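Local coordinates for phosphate-binding protein pstS 2 (Streptococcus pneumoniae, PDB 4H1X), which probably serves as the solute-binding component of the PstSACB ABC transporter, capturing phosphate for import across the cell membrane, at residues Tyr100-Ser111 / Ser221-Ile232; Ser163-Ala174 / Ile186-Ser194. One frame throughout, in Å; residues are numbered along the deposited sequence.

Contact 1. Residues Tyr100-Ser111 / Ser221-Ile232; sequences YPLQRPFNIVWS and SLTHDAIALDGI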
# COMPACT_ATOMS: atom_id res chain seq x y z
N TYR A 100 11.52 9.06 -2.82
CA TYR A 100 10.09 9.41 -2.80
C TYR A 100 9.49 8.96 -1.45
O TYR A 100 9.50 7.77 -1.15
CB TYR A 100 9.38 8.82 -4.02
CG TYR A 100 7.96 9.31 -4.11
CD1 TYR A 100 7.67 10.59 -4.58
CD2 TYR A 100 6.89 8.51 -3.70
CE1 TYR A 100 6.36 11.06 -4.66
CE2 TYR A 100 5.58 8.95 -3.80
CZ TYR A 100 5.32 10.23 -4.27
OH TYR A 100 4.01 10.66 -4.36
N PRO A 101 9.01 9.90 -0.61
CA PRO A 101 8.60 9.54 0.76
C PRO A 101 7.21 8.93 0.97
O PRO A 101 7.02 8.26 2.00
CB PRO A 101 8.71 10.87 1.50
CG PRO A 101 8.40 11.89 0.48
CD PRO A 101 8.94 11.36 -0.83
N LEU A 102 6.25 9.15 0.06
CA LEU A 102 4.90 8.59 0.22
C LEU A 102 4.87 7.18 -0.31
O LEU A 102 4.52 6.93 -1.47
CB LEU A 102 3.83 9.44 -0.48
CG LEU A 102 3.77 10.91 -0.12
CD1 LEU A 102 2.89 11.63 -1.09
CD2 LEU A 102 3.27 11.11 1.30
N GLN A 103 5.30 6.26 0.54
CA GLN A 103 5.35 4.84 0.18
C GLN A 103 5.30 4.02 1.44
O GLN A 103 5.62 4.51 2.54
CB GLN A 103 6.64 4.52 -0.62
CG GLN A 103 7.93 4.80 0.18
CD GLN A 103 9.14 4.19 -0.47
OE1 GLN A 103 9.35 2.96 -0.42
NE2 GLN A 103 9.92 5.02 -1.13
N ARG A 104 4.90 2.77 1.27
CA ARG A 104 4.85 1.84 2.37
C ARG A 104 5.16 0.45 1.85
O ARG A 104 4.85 0.13 0.69
CB ARG A 104 3.47 1.86 3.06
CG ARG A 104 2.32 1.61 2.08
CD ARG A 104 1.00 1.37 2.75
NE ARG A 104 -0.06 1.24 1.76
CZ ARG A 104 -1.29 0.84 2.04
NH1 ARG A 104 -1.63 0.54 3.28
NH2 ARG A 104 -2.18 0.72 1.07
N PRO A 105 5.74 -0.40 2.71
CA PRO A 105 6.00 -1.77 2.28
C PRO A 105 4.77 -2.65 2.45
O PRO A 105 3.94 -2.41 3.35
CB PRO A 105 7.11 -2.22 3.23
CG PRO A 105 6.81 -1.48 4.52
CD PRO A 105 6.19 -0.16 4.11
N PHE A 106 4.66 -3.69 1.60
CA PHE A 106 3.71 -4.77 1.79
C PHE A 106 4.54 -5.93 2.28
O PHE A 106 5.30 -6.54 1.50
CB PHE A 106 2.93 -5.13 0.54
CG PHE A 106 1.81 -4.20 0.11
CD1 PHE A 106 1.54 -3.02 0.82
CD2 PHE A 106 0.96 -4.54 -0.94
CE1 PHE A 106 0.46 -2.20 0.47
CE2 PHE A 106 -0.11 -3.71 -1.29
CZ PHE A 106 -0.33 -2.53 -0.61
N ASN A 107 4.55 -6.11 3.61
CA ASN A 107 5.30 -7.17 4.25
C ASN A 107 4.45 -8.41 4.47
O ASN A 107 3.27 -8.32 4.81
CB ASN A 107 5.81 -6.70 5.62
CG ASN A 107 6.96 -5.74 5.52
OD1 ASN A 107 7.89 -5.94 4.74
ND2 ASN A 107 6.93 -4.68 6.29
N ILE A 108 5.11 -9.55 4.34
CA ILE A 108 4.63 -10.86 4.76
C ILE A 108 5.50 -11.22 5.98
O ILE A 108 6.68 -10.82 6.05
CB ILE A 108 4.64 -11.94 3.67
CG1 ILE A 108 6.08 -12.17 3.10
CG2 ILE A 108 3.61 -11.62 2.59
CD1 ILE A 108 6.27 -13.37 2.28
N VAL A 109 4.90 -11.88 6.97
CA VAL A 109 5.61 -12.24 8.19
C VAL A 109 5.34 -13.72 8.46
O VAL A 109 4.27 -14.21 8.14
CB VAL A 109 5.24 -11.36 9.42
CG1 VAL A 109 5.45 -9.88 9.12
CG2 VAL A 109 3.81 -11.60 9.88
N TRP A 110 6.32 -14.39 9.05
CA TRP A 110 6.19 -15.80 9.42
C TRP A 110 7.08 -16.09 10.63
O TRP A 110 7.95 -15.26 10.97
CB TRP A 110 6.53 -16.73 8.24
CG TRP A 110 7.96 -16.67 7.79
CD1 TRP A 110 8.99 -17.44 8.23
CD2 TRP A 110 8.47 -15.87 6.73
NE1 TRP A 110 10.13 -17.17 7.51
CE2 TRP A 110 9.84 -16.21 6.57
CE3 TRP A 110 7.92 -14.90 5.89
CZ2 TRP A 110 10.66 -15.59 5.62
CZ3 TRP A 110 8.73 -14.28 4.95
CH2 TRP A 110 10.09 -14.62 4.83
N SER A 111 6.89 -17.26 11.24
CA SER A 111 7.70 -17.67 12.38
C SER A 111 8.33 -19.02 12.07
O SER A 111 8.18 -19.54 10.95
CB SER A 111 6.81 -17.78 13.61
OG SER A 111 5.93 -18.89 13.43
N SER A 221 10.54 -12.84 17.43
CA SER A 221 10.28 -14.24 17.01
C SER A 221 9.83 -14.34 15.55
O SER A 221 9.58 -15.45 15.09
CB SER A 221 9.23 -14.91 17.91
OG SER A 221 7.90 -14.51 17.59
N LEU A 222 9.72 -13.22 14.82
CA LEU A 222 9.26 -13.27 13.43
C LEU A 222 10.31 -12.84 12.43
O LEU A 222 11.21 -12.05 12.76
CB LEU A 222 8.02 -12.37 13.19
CG LEU A 222 6.79 -12.62 14.06
CD1 LEU A 222 5.62 -11.75 13.59
CD2 LEU A 222 6.41 -14.08 14.07
N THR A 223 10.10 -13.28 11.18
CA THR A 223 10.84 -12.80 10.01
C THR A 223 9.82 -12.03 9.17
O THR A 223 8.66 -12.45 9.09
CB THR A 223 11.48 -13.97 9.23
OG1 THR A 223 12.31 -14.73 10.12
CG2 THR A 223 12.31 -13.49 8.04
N HIS A 224 10.20 -10.85 8.67
CA HIS A 224 9.34 -10.08 7.77
C HIS A 224 10.08 -9.91 6.46
O HIS A 224 11.33 -9.89 6.43
CB HIS A 224 8.89 -8.72 8.35
CG HIS A 224 10.00 -7.73 8.47
ND1 HIS A 224 10.76 -7.64 9.63
CD2 HIS A 224 10.45 -6.82 7.59
CE1 HIS A 224 11.63 -6.66 9.41
NE2 HIS A 224 11.49 -6.15 8.19
N ASP A 225 9.33 -9.79 5.38
CA ASP A 225 9.88 -9.68 4.05
C ASP A 225 8.98 -8.79 3.19
O ASP A 225 7.78 -9.04 3.11
CB ASP A 225 9.96 -11.11 3.49
CG ASP A 225 10.31 -11.20 2.03
OD1 ASP A 225 11.40 -10.72 1.65
OD2 ASP A 225 9.51 -11.79 1.27
N ALA A 226 9.56 -7.76 2.55
CA ALA A 226 8.74 -6.88 1.70
C ALA A 226 8.55 -7.51 0.31
O ALA A 226 9.51 -7.60 -0.46
CB ALA A 226 9.37 -5.50 1.59
N ILE A 227 7.32 -7.94 0.00
CA ILE A 227 6.98 -8.56 -1.28
C ILE A 227 6.66 -7.47 -2.33
O ILE A 227 6.65 -7.75 -3.51
CB ILE A 227 5.83 -9.59 -1.17
CG1 ILE A 227 4.50 -8.94 -0.73
CG2 ILE A 227 6.24 -10.74 -0.26
CD1 ILE A 227 3.19 -9.83 -0.95
N ALA A 228 6.41 -6.25 -1.89
CA ALA A 228 6.09 -5.14 -2.78
C ALA A 228 6.23 -3.82 -2.06
O ALA A 228 6.11 -3.77 -0.82
CB ALA A 228 4.66 -5.26 -3.31
N LEU A 229 6.43 -2.75 -2.84
CA LEU A 229 6.41 -1.38 -2.34
C LEU A 229 5.23 -0.71 -2.97
O LEU A 229 5.00 -0.84 -4.19
CB LEU A 229 7.71 -0.61 -2.62
CG LEU A 229 9.00 -1.19 -2.04
CD1 LEU A 229 10.17 -0.32 -2.43
CD2 LEU A 229 8.91 -1.31 -0.53
N ASP A 230 4.42 -0.07 -2.14
CA ASP A 230 3.23 0.60 -2.61
C ASP A 230 3.43 2.08 -2.47
O ASP A 230 3.46 2.59 -1.36
CB ASP A 230 2.00 0.12 -1.81
CG ASP A 230 0.71 0.83 -2.17
OD1 ASP A 230 0.40 0.92 -3.40
OD2 ASP A 230 0.02 1.31 -1.25
N GLY A 231 3.63 2.76 -3.60
CA GLY A 231 3.79 4.20 -3.58
C GLY A 231 2.42 4.85 -3.65
O GLY A 231 1.44 4.22 -4.11
N ILE A 232 2.32 6.08 -3.15
CA ILE A 232 1.09 6.86 -3.19
C ILE A 232 1.39 8.14 -3.99
O ILE A 232 2.37 8.83 -3.70
CB ILE A 232 0.53 7.16 -1.77
CG1 ILE A 232 0.09 5.86 -1.05
CG2 ILE A 232 -0.61 8.19 -1.83
CD1 ILE A 232 -0.10 6.00 0.46
O HOH W 1 10.84 -16.44 11.52
O HOH W 2 12.97 -17.17 9.18
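An antiparallel strand pair, 103-110 with 223-232, runs between the two lobes of this periplasmic-binding-protein fold, and a classic beta bulge puts Ile227 and Ala228 opposite Phe106. The Phe106 carbonyl takes the Ile227 N-H (N to O 2.9 Å), while Phe106 N donates to Ala228 O at 2.8 Å. Beyond the bulge, the extended Arg104 chain lies alongside Asp230. Its NE points at the anti lone pair of Asp230 OD2 (3.0 Å), and NH2 reaches the same oxygen from out of the carboxylate plane (3.3 Å), completing a side-on salt bridge. With chi1 at 177° Asp230 CG lies opposite the backbone N, bringing OD2 alongside Arg104. Asp230 CB makes an off-centre CH-pi contact with the Phe106 ring, 4.0 Å from its centroid; Phe106 CE1 in turn covers a guanidinium face. Past Arg104, Tyr100 OH donates to Ile232 O at 2.5 Å, in the carbonyl plane. At the opposite end Thr223 CB sits over the five-membered ring of Trp110 (4.1 Å to the centroid); one water joins Thr223 OG1 to Trp110 O. Asp230 and Phe106 together restrict rotation of the guanidinium, whose NH1 bonds Ser165, consistent with a place at an anion pocket.

Contact 2. Residues Ser163-Ala174 / Ile186-Ser194; sequences STSVSSLMEKLA and IDITSNGSS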
# COMPACT_ATOMS: atom_id res chain seq x y z
N SER A 163 -3.42 -7.43 6.88
CA SER A 163 -3.76 -6.13 6.28
C SER A 163 -4.66 -6.24 5.06
O SER A 163 -4.36 -6.98 4.12
CB SER A 163 -2.49 -5.39 5.89
OG SER A 163 -2.82 -4.18 5.23
N THR A 164 -5.75 -5.43 5.05
CA THR A 164 -6.69 -5.39 3.93
C THR A 164 -5.96 -4.88 2.68
O THR A 164 -6.30 -5.26 1.55
CB THR A 164 -7.89 -4.49 4.25
OG1 THR A 164 -7.44 -3.15 4.49
CG2 THR A 164 -8.71 -5.01 5.43
N SER A 165 -4.96 -3.98 2.88
CA SER A 165 -4.23 -3.39 1.76
C SER A 165 -3.43 -4.42 0.96
O SER A 165 -3.22 -4.25 -0.24
CB SER A 165 -3.27 -2.31 2.25
OG SER A 165 -4.00 -1.23 2.80
N VAL A 166 -2.97 -5.49 1.63
CA VAL A 166 -2.16 -6.51 0.95
C VAL A 166 -3.03 -7.63 0.36
O VAL A 166 -2.54 -8.39 -0.48
CB VAL A 166 -1.11 -7.10 1.93
CG1 VAL A 166 -0.08 -7.99 1.20
CG2 VAL A 166 -0.40 -5.99 2.71
N SER A 167 -4.30 -7.73 0.80
CA SER A 167 -5.22 -8.81 0.40
C SER A 167 -5.37 -9.01 -1.10
O SER A 167 -5.29 -10.16 -1.56
CB SER A 167 -6.60 -8.58 1.01
OG SER A 167 -6.50 -8.62 2.42
N SER A 168 -5.60 -7.93 -1.88
CA SER A 168 -5.80 -8.06 -3.33
C SER A 168 -4.58 -8.67 -3.99
O SER A 168 -4.73 -9.62 -4.75
CB SER A 168 -6.15 -6.72 -3.97
OG SER A 168 -6.45 -6.96 -5.34
N LEU A 169 -3.38 -8.16 -3.65
CA LEU A 169 -2.13 -8.67 -4.20
C LEU A 169 -1.90 -10.14 -3.78
O LEU A 169 -1.48 -10.95 -4.62
CB LEU A 169 -0.94 -7.80 -3.79
CG LEU A 169 0.43 -8.32 -4.30
CD1 LEU A 169 0.46 -8.41 -5.85
CD2 LEU A 169 1.56 -7.45 -3.79
N MSE A 170 -2.18 -10.47 -2.51
CA MSE A 170 -2.05 -11.83 -2.01
C MSE A 170 -2.95 -12.77 -2.81
O MSE A 170 -2.51 -13.87 -3.16
CB MSE A 170 -2.38 -11.88 -0.51
CG MSE A 170 -2.07 -13.21 0.12
SE MSE A 170 -0.20 -13.77 -0.26
CE MSE A 170 0.76 -12.45 0.47
N GLU A 171 -4.19 -12.32 -3.14
CA GLU A 171 -5.14 -13.09 -3.94
C GLU A 171 -4.51 -13.42 -5.32
O GLU A 171 -4.57 -14.56 -5.77
CB GLU A 171 -6.47 -12.32 -4.09
CG GLU A 171 -7.35 -12.38 -2.84
CD GLU A 171 -8.30 -11.23 -2.54
OE1 GLU A 171 -8.73 -10.52 -3.49
OE2 GLU A 171 -8.65 -11.07 -1.35
N LYS A 172 -3.86 -12.41 -5.96
CA LYS A 172 -3.21 -12.62 -7.28
C LYS A 172 -2.08 -13.68 -7.15
O LYS A 172 -1.92 -14.55 -8.02
CB LYS A 172 -2.66 -11.29 -7.86
CG LYS A 172 -3.69 -10.17 -8.10
CD LYS A 172 -4.72 -10.54 -9.16
CE LYS A 172 -5.59 -9.35 -9.52
NZ LYS A 172 -6.71 -9.77 -10.39
N LEU A 173 -1.32 -13.59 -6.07
CA LEU A 173 -0.21 -14.52 -5.83
C LEU A 173 -0.74 -15.92 -5.56
O LEU A 173 -0.21 -16.88 -6.15
CB LEU A 173 0.69 -14.04 -4.70
CG LEU A 173 1.57 -12.81 -5.05
CD1 LEU A 173 2.09 -12.12 -3.80
CD2 LEU A 173 2.77 -13.19 -5.99
N ALA A 174 -1.83 -16.04 -4.76
CA ALA A 174 -2.48 -17.33 -4.51
C ALA A 174 -3.01 -17.94 -5.81
O ALA A 174 -2.82 -19.13 -6.02
CB ALA A 174 -3.60 -17.16 -3.51
N ILE A 186 -5.76 -21.98 -0.45
CA ILE A 186 -5.20 -20.82 0.27
C ILE A 186 -6.37 -19.95 0.71
O ILE A 186 -7.10 -19.45 -0.13
CB ILE A 186 -4.15 -20.03 -0.57
CG1 ILE A 186 -2.90 -20.91 -0.95
CG2 ILE A 186 -3.71 -18.77 0.22
CD1 ILE A 186 -1.89 -20.28 -1.98
N ASP A 187 -6.55 -19.78 2.03
CA ASP A 187 -7.56 -18.91 2.63
C ASP A 187 -6.88 -17.58 2.97
O ASP A 187 -5.81 -17.58 3.60
CB ASP A 187 -8.14 -19.51 3.91
CG ASP A 187 -9.08 -20.71 3.79
OD1 ASP A 187 -9.30 -21.19 2.66
OD2 ASP A 187 -9.60 -21.15 4.83
N ILE A 188 -7.47 -16.48 2.56
CA ILE A 188 -6.88 -15.19 2.86
C ILE A 188 -7.88 -14.42 3.72
O ILE A 188 -8.98 -14.13 3.25
CB ILE A 188 -6.52 -14.43 1.57
CG1 ILE A 188 -5.48 -15.23 0.73
CG2 ILE A 188 -6.02 -13.01 1.92
CD1 ILE A 188 -5.35 -14.86 -0.73
N THR A 189 -7.47 -14.08 4.94
CA THR A 189 -8.34 -13.35 5.86
C THR A 189 -7.87 -11.92 5.97
O THR A 189 -6.72 -11.68 6.36
CB THR A 189 -8.37 -14.04 7.22
OG1 THR A 189 -8.87 -15.36 7.07
CG2 THR A 189 -9.21 -13.27 8.24
N SER A 190 -8.76 -10.98 5.63
CA SER A 190 -8.49 -9.56 5.75
C SER A 190 -9.03 -9.05 7.07
O SER A 190 -10.22 -9.21 7.35
CB SER A 190 -9.17 -8.79 4.61
OG SER A 190 -8.71 -9.24 3.35
N ASN A 191 -8.17 -8.46 7.89
CA ASN A 191 -8.62 -7.85 9.15
C ASN A 191 -7.76 -6.60 9.41
O ASN A 191 -8.26 -5.48 9.29
CB ASN A 191 -8.66 -8.86 10.31
CG ASN A 191 -7.53 -9.86 10.40
OD1 ASN A 191 -6.41 -9.62 9.95
ND2 ASN A 191 -7.81 -11.00 11.01
N GLY A 192 -6.47 -6.80 9.65
CA GLY A 192 -5.53 -5.70 9.89
C GLY A 192 -4.16 -6.24 10.20
O GLY A 192 -4.03 -7.42 10.50
N SER A 193 -3.14 -5.37 10.08
CA SER A 193 -1.75 -5.78 10.29
C SER A 193 -1.54 -6.40 11.70
O SER A 193 -0.93 -7.48 11.80
CB SER A 193 -0.81 -4.60 10.07
OG SER A 193 -0.83 -4.14 8.73
N SER A 194 -2.05 -5.74 12.75
CA SER A 194 -1.89 -6.22 14.13
C SER A 194 -2.48 -7.61 14.29
O SER A 194 -1.82 -8.48 14.87
CB SER A 194 -2.51 -5.24 15.12
OG SER A 194 -1.73 -4.05 15.14
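Helix-on-strand packing within a beta-alpha-beta unit defines this contact: helix 164-174 runs nearly antiparallel to strand 186-190, the axes approaching to 8.0 Å at 160°, and the turn after the strand brings Gly192, the N-cap of the next helix, beside Ser163. Ile188 carries the apolar part. Its CG1 branch, anti to the carbonyl carbon (chi1 -61°), sends CD1 up against the helix, where it meets Met170 CG at 3.8 Å, the backbone of Glu171 at CA and Ala174 CB at 4.0 Å. Two residues earlier on the same strand face, Ile186 CD1 approaches the same Ala174 methyl at 3.9 Å. The selenomethionine chain of Met170 bends at chi2 and chi3, so that only its base faces Ile188 while the end leads away toward Ile108 of strand 103-110. Nearer the helix start the contact turns polar. Ser167 OG and Ser190 OG form a very short hydrogen bond of doubtful length (2.5 Å), in which either may donate, and the Thr164 CG2 methyl rests on Ser190 CB at 3.9 Å. Ser163 OG bonds Ser211 OG, and Ser193 OG accepts from Ser211 N. Thr164 OG1 bonds a citrate, probably from the crystallisation liquor. Isoleucine packing thus seats the body of the helix, whereas hydroxyls gather at its N-terminal end, where the helix dipole would be expected to suit an anion.

Overall arrangement
Following the chain from the N terminus, the first segment of either contact is 100-111, on strand 103-110, and contact 1 closes a long loop when the chain returns in residues 221-232. Within that loop the chain builds strand 155-162, helix 164-180 and strand 183-190, so contact 2, a short local closure, is nested in contact 1. The two centres lie about 13 Å apart and both reach the same mixed sheet, with strand 207-210 bridging strands 103-110 and 155-162. They also touch directly: Ile227 CD1 packs on Leu173 CD1 (3.8 Å), and Phe106 CE2 on Ser165 O. The helix of contact 2 is thereby held against the strand pair that passes between the lobes.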